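Local coordinates for N-acetylglucosaminidase (Paenibacillus barengoltzii, PDB 6INX), which probably hydrolyses glycosidic bonds of N-acetylglucosamine-containing glycans, as a family 18 glycoside hydrolase built on a TIM barrel, at residues Gly35-Asp40 against Gly75-Ala80; Glu39-Thr44 against Met90-Val95; Gln48-Leu53 against Thr99-Asp104; Arg135-Ala140 against Tyr152-Ala157. All blocks are in the same frame, centred on the assembly; numbering follows the deposited sequence.

Interaction 1: Gly35-Asp40 against Gly75-Ala80; sequences GHVRED and GGFSEA
In the (β/α)8 barrel of family 18, Val37 and Asp40, at the C-terminal end of strand 29-38 and in the turn after it, face the start of helix 77-81, where Gly76 is the N-cap residue. Val37 sends its two methyls in different directions. CG2, anti to the carbonyl carbon, sits over one face of Phe77, 4.1 Å from the ring centroid and 20° off the normal, a CH-pi contact displaced toward the rim. CG1 lies 3.7 Å from Gly76 O. Gly76 leaves room for that methyl, at backbone angles where a CB would be jammed against the preceding carbonyl. Asp40 OD1 comes to 3.3 Å from Ala80 CA, but its carboxylate is tied to the helix through water. One molecule donates to both Asp40 OD1 (2.7 Å) and Gly76 O; another donates to Asp40 OD2 (2.8 Å) and Glu79 O. With alanine in place of Asp40, each of these waters would probably lose its acceptor on the turn, and with it the water-mediated link to the helix. A further water joins Val37 N to Gly75 O. Met90 of helix 84-100 packs against Val37, Phe77 and Ala80, Val69 of strand 64-70 touches Val37 and Phe77, and Trp110 stacks on the Phe77 ring.

Interaction 2: Glu39-Thr44 against Met90-Val95; sequences EDRIQT and MAESAV
Ile42 N points at Ser93 OG, making a 2.8 Å hydrogen bond with an N-H...O angle of 161° that ties the short strand 41-43 to helix 84-100. The strand is the antiparallel return arm of the hairpin that extends barrel strand 29-38. The hydroxyl is used twice: while accepting from Ile42 N, Ser93 OG donates to Met90 O at 2.9 Å, one turn earlier in its own helix. Its chi1 of 67° sets OG between the backbone N and the carbonyl carbon, where it can serve both. Met90 O also takes the helical bond from Ala94 N, and the two donors arrive on the same face of its carbonyl plane. Farther along, one water donates to both Ile42 O (3.0 Å) and Ser93 O (2.9 Å), so Ile42 is joined to the helix through its N-H and its carbonyl. On the outer side, Arg41 meets Glu92 in an end-on salt bridge. NH1 (3.0 Å) and NH2 (3.1 Å) both grip Glu92 OE1, which lies close to the guanidinium plane, although that plane and the carboxylate are turned 33° apart. Beneath these polar links, Ile42 CD1 rests 4.0 Å from Ala94 CB, and Ile42 CG1 meets Met90 CE. The chemistry is thus graded: a charge pair lies at the exposed margin, while the buried hydroxyl of Ser93 has its polar needs met by backbone groups of both segments.

Interaction 3: Gln48-Leu53 against Thr99-Asp104; sequences QNLKLL and TEYALD
The Tyr101 ring carries Leu50 on one face and meets Lys51 CD and a water at its edge. In the TIM barrel this contact joins the 3-10 turn 50-52, which leads into helix 53-59, to the exit of helix 84-100, where Tyr101 is the first residue to leave the helix on the way to strand 105-109. Leu50 CD1 stands 3.7 Å from the ring centroid, 15° off the normal, in a CH-pi contact shifted toward the CE2 side. Leu50 CB covers the other half of that same face, 3.7 Å from Tyr101 CD1, so the leucine covers the face with two carbons, its side chain crossing that of the tyrosine at about a right angle. The aliphatic run of Lys51 passes the ring margin, its CD 4.3 Å from Tyr101 CE1. The exit bends at once through an inverse gamma turn centred on Ala102, closed by a weak bond from Leu103 N to Tyr101 O. This turn presents Ala102 and Leu103 to Leu53: the CB atoms of Leu53 and Ala102 are 3.9 Å apart, and Leu53 CD1 touches Leu103 CD2 at 3.6 Å. Ile32 of strand 29-38 lies against both Leu53 and Leu103, and Ile65 and Leu67 of strand 64-70 also touch Leu103, which places this apolar cluster between the barrel wall and its helical cover. Just beside it the two backbones are linked by water: a single molecule, in the plane of the Tyr101 ring, donates to Leu50 O at 2.8 Å and accepts from Ala102 N at 2.9 Å.

Interaction 4: Arg135-Ala140 against Tyr152-Ala157; sequences RTMREA and YWLTIA
Arg138 leaves its helix with CG anti to the backbone N (chi1 166°), then folds at chi2 and chi3, which lays the guanidinium beside strand 153-159 and over Leu154. This is helix-on-strand packing within the TIM barrel: helix 126-148 precedes the strand in the chain, and its residues 135-140 run nearly antiparallel to residues 153-157, at 158°. NH1 donates to Tyr152 O at 2.9 Å, the carbonyl lying close to the guanidinium plane. Leu154 CB sits against one face of the group, 3.6 Å from Arg138 NH2, while Leu154 CD2 folds back to 3.9 Å from Arg138 CB. Leu154 CD1 turns instead to Met137 CE, 4.0 Å away. The guanidinium has further partners: NE donates to Tyr176 O, and NH1 and NH2 form salt bridges with Asp142 and Asp178. A leucine in place of Arg138 would probably leave Tyr152 O and Tyr176 O without this donor and take from Asp142 and Asp178 their salt-bridge partner. Asp178 OD2 also accepts from Leu154 N, so the strand amide and the NH2 group of Arg138 converge on one carboxylate oxygen.

Interaction 2 lies at the middle of the set, touching each of the other three. It shares Glu39 and Asp40 with interaction 1, their centres about 8 Å apart, and His36 O and Gln43 N, at 2.7 Å, close the hairpin between them. Helix 84-100 also serves interaction 3, where Thr44 OG1 lies 3.8 Å from Tyr101 CE2, and reaches interaction 4 through Ala91 CB, 3.6 Å from Ala140 CB. Strand 105-109 follows directly from interaction 3 and pairs with strand 153-159 of interaction 4. Asp104 opens the DxxDxDxE signature of family 18, whose final glutamate is probably the catalytic acid, as in relatives; Thr155 OG1 is hydrogen-bonded to Asp107 OD1 of that signature.

Interaction 1: Gly35-Asp40 against Gly75-Ala80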
loop_
_atom_site.group_PDB
_atom_site.type_symbol
_atom_site.label_atom_id
_atom_site.label_comp_id
_atom_site.label_asym_id
_atom_site.label_seq_id
_atom_site.Cartn_x
_atom_site.Cartn_y
_atom_site.Cartn_z
ATOM N N GLY A 35 10.834 25.280 10.663
ATOM C CA GLY A 35 11.950 25.128 11.575
ATOM C C GLY A 35 12.583 23.757 11.440
ATOM O O GLY A 35 11.993 22.823 10.896
ATOM N N HIS A 36 13.827 23.642 11.903
ATOM C CA HIS A 36 14.564 22.384 11.858
ATOM C C HIS A 36 14.998 21.988 13.265
ATOM O O HIS A 36 14.912 22.779 14.202
ATOM C CB HIS A 36 15.783 22.497 10.937
ATOM C CG HIS A 36 15.442 22.910 9.541
ATOM N ND1 HIS A 36 16.295 23.660 8.760
ATOM C CD2 HIS A 36 14.342 22.683 8.786
ATOM C CE1 HIS A 36 15.736 23.875 7.583
ATOM N NE2 HIS A 36 14.550 23.295 7.573
ATOM N N VAL A 37 15.463 20.745 13.406
ATOM C CA VAL A 37 15.928 20.208 14.684
ATOM C C VAL A 37 17.433 19.996 14.594
ATOM O O VAL A 37 17.916 19.288 13.701
ATOM C CB VAL A 37 15.217 18.895 15.055
ATOM C CG1 VAL A 37 15.847 18.285 16.318
ATOM C CG2 VAL A 37 13.725 19.137 15.266
ATOM N N ARG A 38 18.171 20.615 15.511
ATOM C CA ARG A 38 19.601 20.383 15.658
ATOM C C ARG A 38 19.908 20.374 17.144
ATOM O O ARG A 38 19.387 21.211 17.888
ATOM C CB ARG A 38 20.429 21.490 14.986
ATOM C CG ARG A 38 20.275 21.573 13.481
ATOM C CD ARG A 38 21.359 22.450 12.860
ATOM N NE ARG A 38 21.110 23.877 13.056
ATOM C CZ ARG A 38 20.207 24.585 12.382
ATOM N NH1 ARG A 38 19.442 24.002 11.462
ATOM N NH2 ARG A 38 20.062 25.880 12.629
ATOM N N GLU A 39 20.745 19.426 17.571
ATOM C CA GLU A 39 21.123 19.309 18.982
ATOM C C GLU A 39 19.890 19.199 19.874
ATOM O O GLU A 39 19.823 19.777 20.962
ATOM C CB GLU A 39 22.044 20.451 19.420
ATOM C CG GLU A 39 23.305 20.586 18.578
ATOM C CD GLU A 39 24.157 21.770 18.994
ATOM O OE1 GLU A 39 24.773 21.709 20.079
ATOM O OE2 GLU A 39 24.205 22.764 18.242
ATOM N N ASP A 40 18.889 18.465 19.384
ATOM C CA ASP A 40 17.652 18.188 20.108
ATOM C C ASP A 40 16.789 19.424 20.310
ATOM O O ASP A 40 15.872 19.396 21.130
ATOM C CB ASP A 40 17.881 17.482 21.458
ATOM C CG ASP A 40 18.472 16.075 21.322
ATOM O OD1 ASP A 40 18.559 15.533 20.202
ATOM O OD2 ASP A 40 18.845 15.490 22.369
ATOM N N GLY A 75 15.692 15.709 9.742
ATOM C CA GLY A 75 16.057 14.737 10.748
ATOM C C GLY A 75 16.112 15.325 12.144
ATOM O O GLY A 75 15.752 16.475 12.389
ATOM N N GLY A 76 16.571 14.491 13.078
ATOM C CA GLY A 76 16.773 14.902 14.455
ATOM C C GLY A 76 15.664 14.521 15.413
ATOM O O GLY A 76 15.864 14.625 16.626
ATOM N N PHE A 77 14.515 14.066 14.908
ATOM C CA PHE A 77 13.355 13.830 15.765
ATOM C C PHE A 77 13.487 12.547 16.567
ATOM O O PHE A 77 13.235 12.540 17.774
ATOM C CB PHE A 77 12.092 13.757 14.911
ATOM C CG PHE A 77 11.622 15.078 14.397
ATOM C CD1 PHE A 77 10.910 15.940 15.212
ATOM C CD2 PHE A 77 11.868 15.447 13.084
ATOM C CE1 PHE A 77 10.455 17.161 14.722
ATOM C CE2 PHE A 77 11.426 16.663 12.592
ATOM C CZ PHE A 77 10.716 17.518 13.412
ATOM N N SER A 78 13.802 11.424 15.911
ATOM C CA SER A 78 13.960 10.180 16.658
ATOM C C SER A 78 15.048 10.327 17.717
ATOM O O SER A 78 14.904 9.844 18.845
ATOM C CB SER A 78 14.277 9.023 15.703
ATOM O OG SER A 78 14.480 7.800 16.389
ATOM N N GLU A 79 16.139 11.004 17.365
ATOM C CA GLU A 79 17.223 11.257 18.316
ATOM C C GLU A 79 16.736 12.071 19.512
ATOM O O GLU A 79 16.954 11.691 20.674
ATOM C CB GLU A 79 18.356 11.994 17.592
ATOM C CG GLU A 79 18.990 11.223 16.415
ATOM C CD GLU A 79 18.376 11.559 15.061
ATOM O OE1 GLU A 79 17.147 11.786 14.973
ATOM O OE2 GLU A 79 19.146 11.601 14.069
ATOM N N ALA A 80 16.060 13.193 19.247
ATOM C CA ALA A 80 15.583 14.041 20.339
ATOM C C ALA A 80 14.552 13.314 21.192
ATOM O O ALA A 80 14.572 13.411 22.422
ATOM C CB ALA A 80 14.991 15.330 19.775
HETATM O O HOH W 1 15.227 18.976 11.191
HETATM O O HOH W 2 18.225 15.975 17.571
HETATM O O HOH W 3 18.424 12.810 22.835
#

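Interaction 2: Glu39-Thr44 against Met90-Val95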
loop_
_atom_site.group_PDB
_atom_site.type_symbol
_atom_site.label_atom_id
_atom_site.label_comp_id
_atom_site.label_asym_id
_atom_site.label_seq_id
_atom_site.Cartn_x
_atom_site.Cartn_y
_atom_site.Cartn_z
ATOM N N GLU A 39 20.745 19.426 17.571
ATOM C CA GLU A 39 21.123 19.309 18.982
ATOM C C GLU A 39 19.890 19.199 19.874
ATOM O O GLU A 39 19.823 19.777 20.962
ATOM C CB GLU A 39 22.044 20.451 19.420
ATOM C CG GLU A 39 23.305 20.586 18.578
ATOM C CD GLU A 39 24.157 21.770 18.994
ATOM O OE1 GLU A 39 24.773 21.709 20.079
ATOM O OE2 GLU A 39 24.205 22.764 18.242
ATOM N N ASP A 40 18.889 18.465 19.384
ATOM C CA ASP A 40 17.652 18.188 20.108
ATOM C C ASP A 40 16.789 19.424 20.310
ATOM O O ASP A 40 15.872 19.396 21.130
ATOM C CB ASP A 40 17.881 17.482 21.458
ATOM C CG ASP A 40 18.472 16.075 21.322
ATOM O OD1 ASP A 40 18.559 15.533 20.202
ATOM O OD2 ASP A 40 18.845 15.490 22.369
ATOM N N ARG A 41 17.028 20.506 19.581
ATOM C CA ARG A 41 16.293 21.749 19.763
ATOM C C ARG A 41 15.767 22.292 18.437
ATOM O O ARG A 41 16.427 22.190 17.395
ATOM C CB ARG A 41 17.143 22.815 20.477
ATOM C CG ARG A 41 17.464 22.435 21.922
ATOM C CD ARG A 41 18.309 23.485 22.655
ATOM N NE ARG A 41 18.706 22.948 23.958
ATOM C CZ ARG A 41 18.054 23.168 25.098
ATOM N NH1 ARG A 41 16.977 23.952 25.119
ATOM N NH2 ARG A 41 18.478 22.596 26.220
ATOM N N ILE A 42 14.576 22.887 18.496
ATOM C CA ILE A 42 14.011 23.597 17.352
ATOM C C ILE A 42 14.880 24.798 17.017
ATOM O O ILE A 42 15.191 25.624 17.885
ATOM C CB ILE A 42 12.573 24.032 17.672
ATOM C CG1 ILE A 42 11.681 22.800 17.819
ATOM C CG2 ILE A 42 12.026 24.923 16.565
ATOM C CD1 ILE A 42 10.315 23.103 18.451
ATOM N N GLN A 43 15.260 24.908 15.746
ATOM C CA GLN A 43 16.120 25.972 15.251
ATOM C C GLN A 43 15.321 26.885 14.333
ATOM O O GLN A 43 14.630 26.405 13.429
ATOM C CB GLN A 43 17.294 25.379 14.471
ATOM C CG GLN A 43 18.153 24.396 15.251
ATOM C CD GLN A 43 18.833 25.027 16.452
ATOM O OE1 GLN A 43 19.132 26.227 16.461
ATOM N NE2 GLN A 43 19.068 24.223 17.487
ATOM N N THR A 44 15.434 28.198 14.557
ATOM C CA THR A 44 14.769 29.200 13.727
ATOM C C THR A 44 15.729 30.163 13.040
ATOM O O THR A 44 15.266 31.039 12.303
ATOM C CB THR A 44 13.755 30.015 14.550
ATOM O OG1 THR A 44 14.433 30.680 15.621
ATOM C CG2 THR A 44 12.665 29.106 15.116
ATOM N N MET A 90 13.517 19.838 23.290
ATOM C CA MET A 90 12.532 20.218 22.287
ATOM C C MET A 90 11.464 21.111 22.895
ATOM O O MET A 90 11.047 22.100 22.279
ATOM C CB MET A 90 11.868 18.973 21.700
ATOM C CG MET A 90 12.764 18.185 20.750
ATOM S SD MET A 90 13.120 19.049 19.212
ATOM C CE MET A 90 11.565 18.845 18.340
ATOM N N ALA A 91 10.993 20.758 24.089
ATOM C CA ALA A 91 9.968 21.556 24.747
ATOM C C ALA A 91 10.487 22.949 25.066
ATOM O O ALA A 91 9.801 23.951 24.831
ATOM C CB ALA A 91 9.524 20.845 26.020
ATOM N N GLU A 92 11.710 23.029 25.611
ATOM C CA GLU A 92 12.291 24.336 25.899
ATOM C C GLU A 92 12.427 25.181 24.639
ATOM O O GLU A 92 12.197 26.397 24.669
ATOM C CB GLU A 92 13.656 24.163 26.577
ATOM C CG GLU A 92 13.559 23.556 27.957
ATOM C CD GLU A 92 14.881 22.993 28.442
ATOM O OE1 GLU A 92 15.899 23.239 27.784
ATOM O OE2 GLU A 92 14.897 22.289 29.468
ATOM N N SER A 93 12.816 24.559 23.521
ATOM C CA SER A 93 13.030 25.320 22.297
ATOM C C SER A 93 11.713 25.755 21.670
ATOM O O SER A 93 11.669 26.766 20.957
ATOM C CB SER A 93 13.885 24.507 21.320
ATOM O OG SER A 93 13.185 23.365 20.848
ATOM N N ALA A 94 10.632 25.014 21.923
ATOM C CA ALA A 94 9.318 25.471 21.486
ATOM C C ALA A 94 8.912 26.714 22.257
ATOM O O ALA A 94 8.377 27.671 21.678
ATOM C CB ALA A 94 8.287 24.360 21.690
ATOM N N VAL A 95 9.183 26.716 23.564
ATOM C CA VAL A 95 8.908 27.891 24.382
ATOM C C VAL A 95 9.754 29.069 23.920
ATOM O O VAL A 95 9.282 30.210 23.878
ATOM C CB VAL A 95 9.129 27.562 25.870
ATOM C CG1 VAL A 95 9.167 28.852 26.702
ATOM C CG2 VAL A 95 8.022 26.642 26.382
HETATM O O HOH W 4 13.599 27.906 19.068
#

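Interaction 3: Gln48-Leu53 against Thr99-Asp104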
loop_
_atom_site.group_PDB
_atom_site.type_symbol
_atom_site.label_atom_id
_atom_site.label_comp_id
_atom_site.label_asym_id
_atom_site.label_seq_id
_atom_site.Cartn_x
_atom_site.Cartn_y
_atom_site.Cartn_z
ATOM N N GLN A 48 13.863 33.832 7.701
ATOM C CA GLN A 48 14.227 35.212 7.404
ATOM C C GLN A 48 13.145 36.247 7.687
ATOM O O GLN A 48 13.478 37.408 7.933
ATOM C CB GLN A 48 14.683 35.341 5.945
ATOM C CG GLN A 48 16.097 34.826 5.708
ATOM C CD GLN A 48 17.030 35.135 6.866
ATOM O OE1 GLN A 48 17.463 34.238 7.591
ATOM N NE2 GLN A 48 17.343 36.414 7.048
ATOM N N ASN A 49 11.867 35.872 7.674
ATOM C CA ASN A 49 10.788 36.854 7.684
ATOM C C ASN A 49 9.950 36.822 8.958
ATOM O O ASN A 49 8.813 37.308 8.957
ATOM C CB ASN A 49 9.905 36.686 6.445
ATOM C CG ASN A 49 10.627 37.050 5.170
ATOM O OD1 ASN A 49 11.200 38.133 5.057
ATOM N ND2 ASN A 49 10.600 36.153 4.195
ATOM N N LEU A 50 10.495 36.289 10.055
ATOM C CA LEU A 50 9.708 36.152 11.274
ATOM C C LEU A 50 9.375 37.493 11.914
ATOM O O LEU A 50 8.433 37.561 12.713
ATOM C CB LEU A 50 10.421 35.235 12.269
ATOM C CG LEU A 50 10.695 33.796 11.801
ATOM C CD1 LEU A 50 11.181 32.952 12.969
ATOM C CD2 LEU A 50 9.463 33.168 11.153
ATOM N N LYS A 51 10.113 38.554 11.578
ATOM C CA LYS A 51 9.793 39.884 12.089
ATOM C C LYS A 51 8.518 40.453 11.487
ATOM O O LYS A 51 7.990 41.440 12.015
ATOM C CB LYS A 51 10.954 40.853 11.837
ATOM C CG LYS A 51 12.239 40.503 12.569
ATOM C CD LYS A 51 11.989 40.176 14.026
ATOM C CE LYS A 51 13.133 40.670 14.903
ATOM N NZ LYS A 51 14.366 40.944 14.112
ATOM N N LEU A 52 8.008 39.852 10.410
ATOM C CA LEU A 52 6.768 40.287 9.782
ATOM C C LEU A 52 5.525 39.838 10.540
ATOM O O LEU A 52 4.435 40.346 10.260
ATOM C CB LEU A 52 6.719 39.762 8.340
ATOM C CG LEU A 52 5.638 40.272 7.385
ATOM C CD1 LEU A 52 5.656 41.792 7.294
ATOM C CD2 LEU A 52 5.789 39.640 6.010
ATOM N N LEU A 53 5.659 38.918 11.495
ATOM C CA LEU A 53 4.477 38.315 12.103
ATOM C C LEU A 53 3.563 39.292 12.838
ATOM O O LEU A 53 2.336 39.179 12.672
ATOM C CB LEU A 53 4.868 37.113 12.974
ATOM C CG LEU A 53 5.678 36.021 12.275
ATOM C CD1 LEU A 53 5.842 34.842 13.223
ATOM C CD2 LEU A 53 5.037 35.589 10.957
ATOM N N THR A 99 8.328 32.832 22.544
ATOM C CA THR A 99 8.663 34.042 23.289
ATOM C C THR A 99 9.579 34.981 22.521
ATOM O O THR A 99 9.558 36.193 22.773
ATOM C CB THR A 99 9.283 33.704 24.652
ATOM O OG1 THR A 99 10.436 32.871 24.481
ATOM C CG2 THR A 99 8.269 33.005 25.543
ATOM N N GLU A 100 10.369 34.455 21.583
ATOM C CA GLU A 100 11.240 35.269 20.747
ATOM C C GLU A 100 10.489 35.921 19.596
ATOM O O GLU A 100 10.901 36.986 19.119
ATOM C CB GLU A 100 12.370 34.408 20.174
ATOM C CG GLU A 100 13.457 34.051 21.168
ATOM C CD GLU A 100 14.649 33.356 20.512
ATOM O OE1 GLU A 100 14.473 32.730 19.443
ATOM O OE2 GLU A 100 15.769 33.444 21.064
ATOM N N TYR A 101 9.408 35.298 19.128
ATOM C CA TYR A 101 8.676 35.774 17.966
ATOM C C TYR A 101 7.184 35.730 18.249
ATOM O O TYR A 101 6.730 35.106 19.211
ATOM C CB TYR A 101 8.995 34.921 16.731
ATOM C CG TYR A 101 10.446 34.968 16.344
ATOM C CD1 TYR A 101 10.996 36.123 15.804
ATOM C CD2 TYR A 101 11.271 33.870 16.530
ATOM C CE1 TYR A 101 12.320 36.184 15.450
ATOM C CE2 TYR A 101 12.607 33.919 16.184
ATOM C CZ TYR A 101 13.124 35.083 15.640
ATOM O OH TYR A 101 14.452 35.159 15.282
ATOM N N ALA A 102 6.414 36.374 17.367
ATOM C CA ALA A 102 4.969 36.456 17.524
ATOM C C ALA A 102 4.320 35.179 17.011
ATOM O O ALA A 102 3.441 35.215 16.144
ATOM C CB ALA A 102 4.419 37.682 16.792
ATOM N N LEU A 103 4.769 34.049 17.531
ATOM C CA LEU A 103 4.237 32.747 17.166
ATOM C C LEU A 103 3.238 32.302 18.223
ATOM O O LEU A 103 3.439 32.535 19.420
ATOM C CB LEU A 103 5.368 31.724 17.074
ATOM C CG LEU A 103 6.331 31.934 15.909
ATOM C CD1 LEU A 103 7.633 31.166 16.109
ATOM C CD2 LEU A 103 5.665 31.513 14.608
ATOM N N ASP A 104 2.153 31.674 17.774
ATOM C CA ASP A 104 1.115 31.201 18.677
ATOM C C ASP A 104 1.290 29.747 19.071
ATOM O O ASP A 104 0.551 29.261 19.929
ATOM C CB ASP A 104 -0.261 31.410 18.044
ATOM C CG ASP A 104 -0.546 32.870 17.777
ATOM O OD1 ASP A 104 -0.387 33.671 18.726
ATOM O OD2 ASP A 104 -0.883 33.238 16.631
HETATM O O HOH W 5 7.636 38.030 15.326
#

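Interaction 4: Arg135-Ala140 against Tyr152-Ala157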
loop_
_atom_site.group_PDB
_atom_site.type_symbol
_atom_site.label_atom_id
_atom_site.label_comp_id
_atom_site.label_asym_id
_atom_site.label_seq_id
_atom_site.Cartn_x
_atom_site.Cartn_y
_atom_site.Cartn_z
ATOM N N ARG A 135 3.744 15.139 24.871
ATOM C CA ARG A 135 3.310 15.455 26.229
ATOM C C ARG A 135 4.232 16.494 26.855
ATOM O O ARG A 135 3.776 17.480 27.444
ATOM C CB ARG A 135 3.293 14.183 27.078
ATOM C CG ARG A 135 2.851 14.434 28.521
ATOM C CD ARG A 135 2.965 13.202 29.411
ATOM N NE ARG A 135 2.447 11.999 28.776
ATOM C CZ ARG A 135 2.236 10.853 29.415
ATOM N NH1 ARG A 135 2.496 10.764 30.713
ATOM N NH2 ARG A 135 1.766 9.801 28.757
ATOM N N THR A 136 5.547 16.302 26.703
ATOM C CA THR A 136 6.510 17.215 27.310
ATOM C C THR A 136 6.443 18.593 26.664
ATOM O O THR A 136 6.534 19.621 27.346
ATOM C CB THR A 136 7.913 16.625 27.143
ATOM O OG1 THR A 136 7.951 15.335 27.760
ATOM C CG2 THR A 136 8.964 17.513 27.783
ATOM N N MET A 137 6.276 18.634 25.344
ATOM C CA MET A 137 6.163 19.912 24.658
ATOM C C MET A 137 4.877 20.635 25.048
ATOM O O MET A 137 4.885 21.854 25.259
ATOM C CB MET A 137 6.213 19.681 23.149
ATOM C CG MET A 137 7.577 19.190 22.632
ATOM S SD MET A 137 7.625 19.025 20.825
ATOM C CE MET A 137 7.255 20.736 20.386
ATOM N N ARG A 138 3.768 19.899 25.142
ATOM C CA ARG A 138 2.514 20.506 25.585
ATOM C C ARG A 138 2.631 21.038 27.007
ATOM O O ARG A 138 2.161 22.140 27.300
ATOM C CB ARG A 138 1.374 19.492 25.468
ATOM C CG ARG A 138 0.102 19.899 26.218
ATOM C CD ARG A 138 -0.420 21.254 25.773
ATOM N NE ARG A 138 -1.063 21.157 24.478
ATOM C CZ ARG A 138 -1.471 22.197 23.756
ATOM N NH1 ARG A 138 -1.293 23.435 24.195
ATOM N NH2 ARG A 138 -2.048 21.987 22.582
ATOM N N GLU A 139 3.273 20.277 27.893
ATOM C CA GLU A 139 3.459 20.749 29.263
ATOM C C GLU A 139 4.221 22.065 29.301
ATOM O O GLU A 139 3.835 22.994 30.025
ATOM C CB GLU A 139 4.167 19.673 30.086
ATOM C CG GLU A 139 3.236 18.534 30.466
ATOM C CD GLU A 139 3.968 17.291 30.937
ATOM O OE1 GLU A 139 5.206 17.227 30.800
ATOM O OE2 GLU A 139 3.299 16.364 31.438
ATOM N N ALA A 140 5.297 22.175 28.515
ATOM C CA ALA A 140 6.112 23.388 28.532
ATOM C C ALA A 140 5.368 24.563 27.920
ATOM O O ALA A 140 5.429 25.685 28.440
ATOM C CB ALA A 140 7.424 23.149 27.777
ATOM N N TYR A 152 -1.204 28.642 24.146
ATOM C CA TYR A 152 -0.267 28.342 23.073
ATOM C C TYR A 152 -0.682 27.011 22.461
ATOM O O TYR A 152 -1.181 26.132 23.168
ATOM C CB TYR A 152 1.167 28.268 23.594
ATOM C CG TYR A 152 1.764 29.636 23.857
ATOM C CD1 TYR A 152 2.034 30.509 22.815
ATOM C CD2 TYR A 152 2.070 30.043 25.150
ATOM C CE1 TYR A 152 2.572 31.765 23.051
ATOM C CE2 TYR A 152 2.604 31.296 25.399
ATOM C CZ TYR A 152 2.859 32.147 24.344
ATOM O OH TYR A 152 3.396 33.390 24.591
ATOM N N TRP A 153 -0.516 26.890 21.146
ATOM C CA TRP A 153 -1.029 25.772 20.365
ATOM C C TRP A 153 0.046 24.716 20.123
ATOM O O TRP A 153 1.229 25.029 19.974
ATOM C CB TRP A 153 -1.535 26.258 19.004
ATOM C CG TRP A 153 -2.726 27.170 19.074
ATOM C CD1 TRP A 153 -2.784 28.402 19.665
ATOM C CD2 TRP A 153 -4.020 26.932 18.517
ATOM N NE1 TRP A 153 -4.037 28.941 19.512
ATOM C CE2 TRP A 153 -4.816 28.056 18.814
ATOM C CE3 TRP A 153 -4.583 25.878 17.795
ATOM C CZ2 TRP A 153 -6.147 28.154 18.419
ATOM C CZ3 TRP A 153 -5.906 25.972 17.408
ATOM C CH2 TRP A 153 -6.672 27.105 17.715
ATOM N N LEU A 154 -0.393 23.460 20.032
ATOM C CA LEU A 154 0.466 22.365 19.594
ATOM C C LEU A 154 -0.359 21.490 18.668
ATOM O O LEU A 154 -1.432 21.020 19.052
ATOM C CB LEU A 154 0.981 21.543 20.783
ATOM C CG LEU A 154 1.981 20.437 20.429
ATOM C CD1 LEU A 154 3.259 21.034 19.845
ATOM C CD2 LEU A 154 2.273 19.593 21.663
ATOM N N THR A 155 0.123 21.302 17.442
ATOM C CA THR A 155 -0.531 20.442 16.467
ATOM C C THR A 155 0.532 19.541 15.862
ATOM O O THR A 155 1.726 19.696 16.129
ATOM C CB THR A 155 -1.219 21.256 15.359
ATOM O OG1 THR A 155 -0.230 21.968 14.611
ATOM C CG2 THR A 155 -2.209 22.269 15.941
ATOM N N ILE A 156 0.088 18.575 15.050
ATOM C CA ILE A 156 0.995 17.762 14.254
ATOM C C ILE A 156 0.447 17.671 12.842
ATOM O O ILE A 156 -0.741 17.870 12.592
ATOM C CB ILE A 156 1.221 16.333 14.806
ATOM C CG1 ILE A 156 -0.078 15.510 14.730
ATOM C CG2 ILE A 156 1.833 16.379 16.207
ATOM C CD1 ILE A 156 0.105 14.037 15.091
ATOM N N ALA A 157 1.346 17.374 11.912
ATOM C CA ALA A 157 0.961 16.870 10.604
ATOM C C ALA A 157 1.263 15.382 10.588
ATOM O O ALA A 157 2.389 14.967 10.906
ATOM C CB ALA A 157 1.762 17.559 9.501
#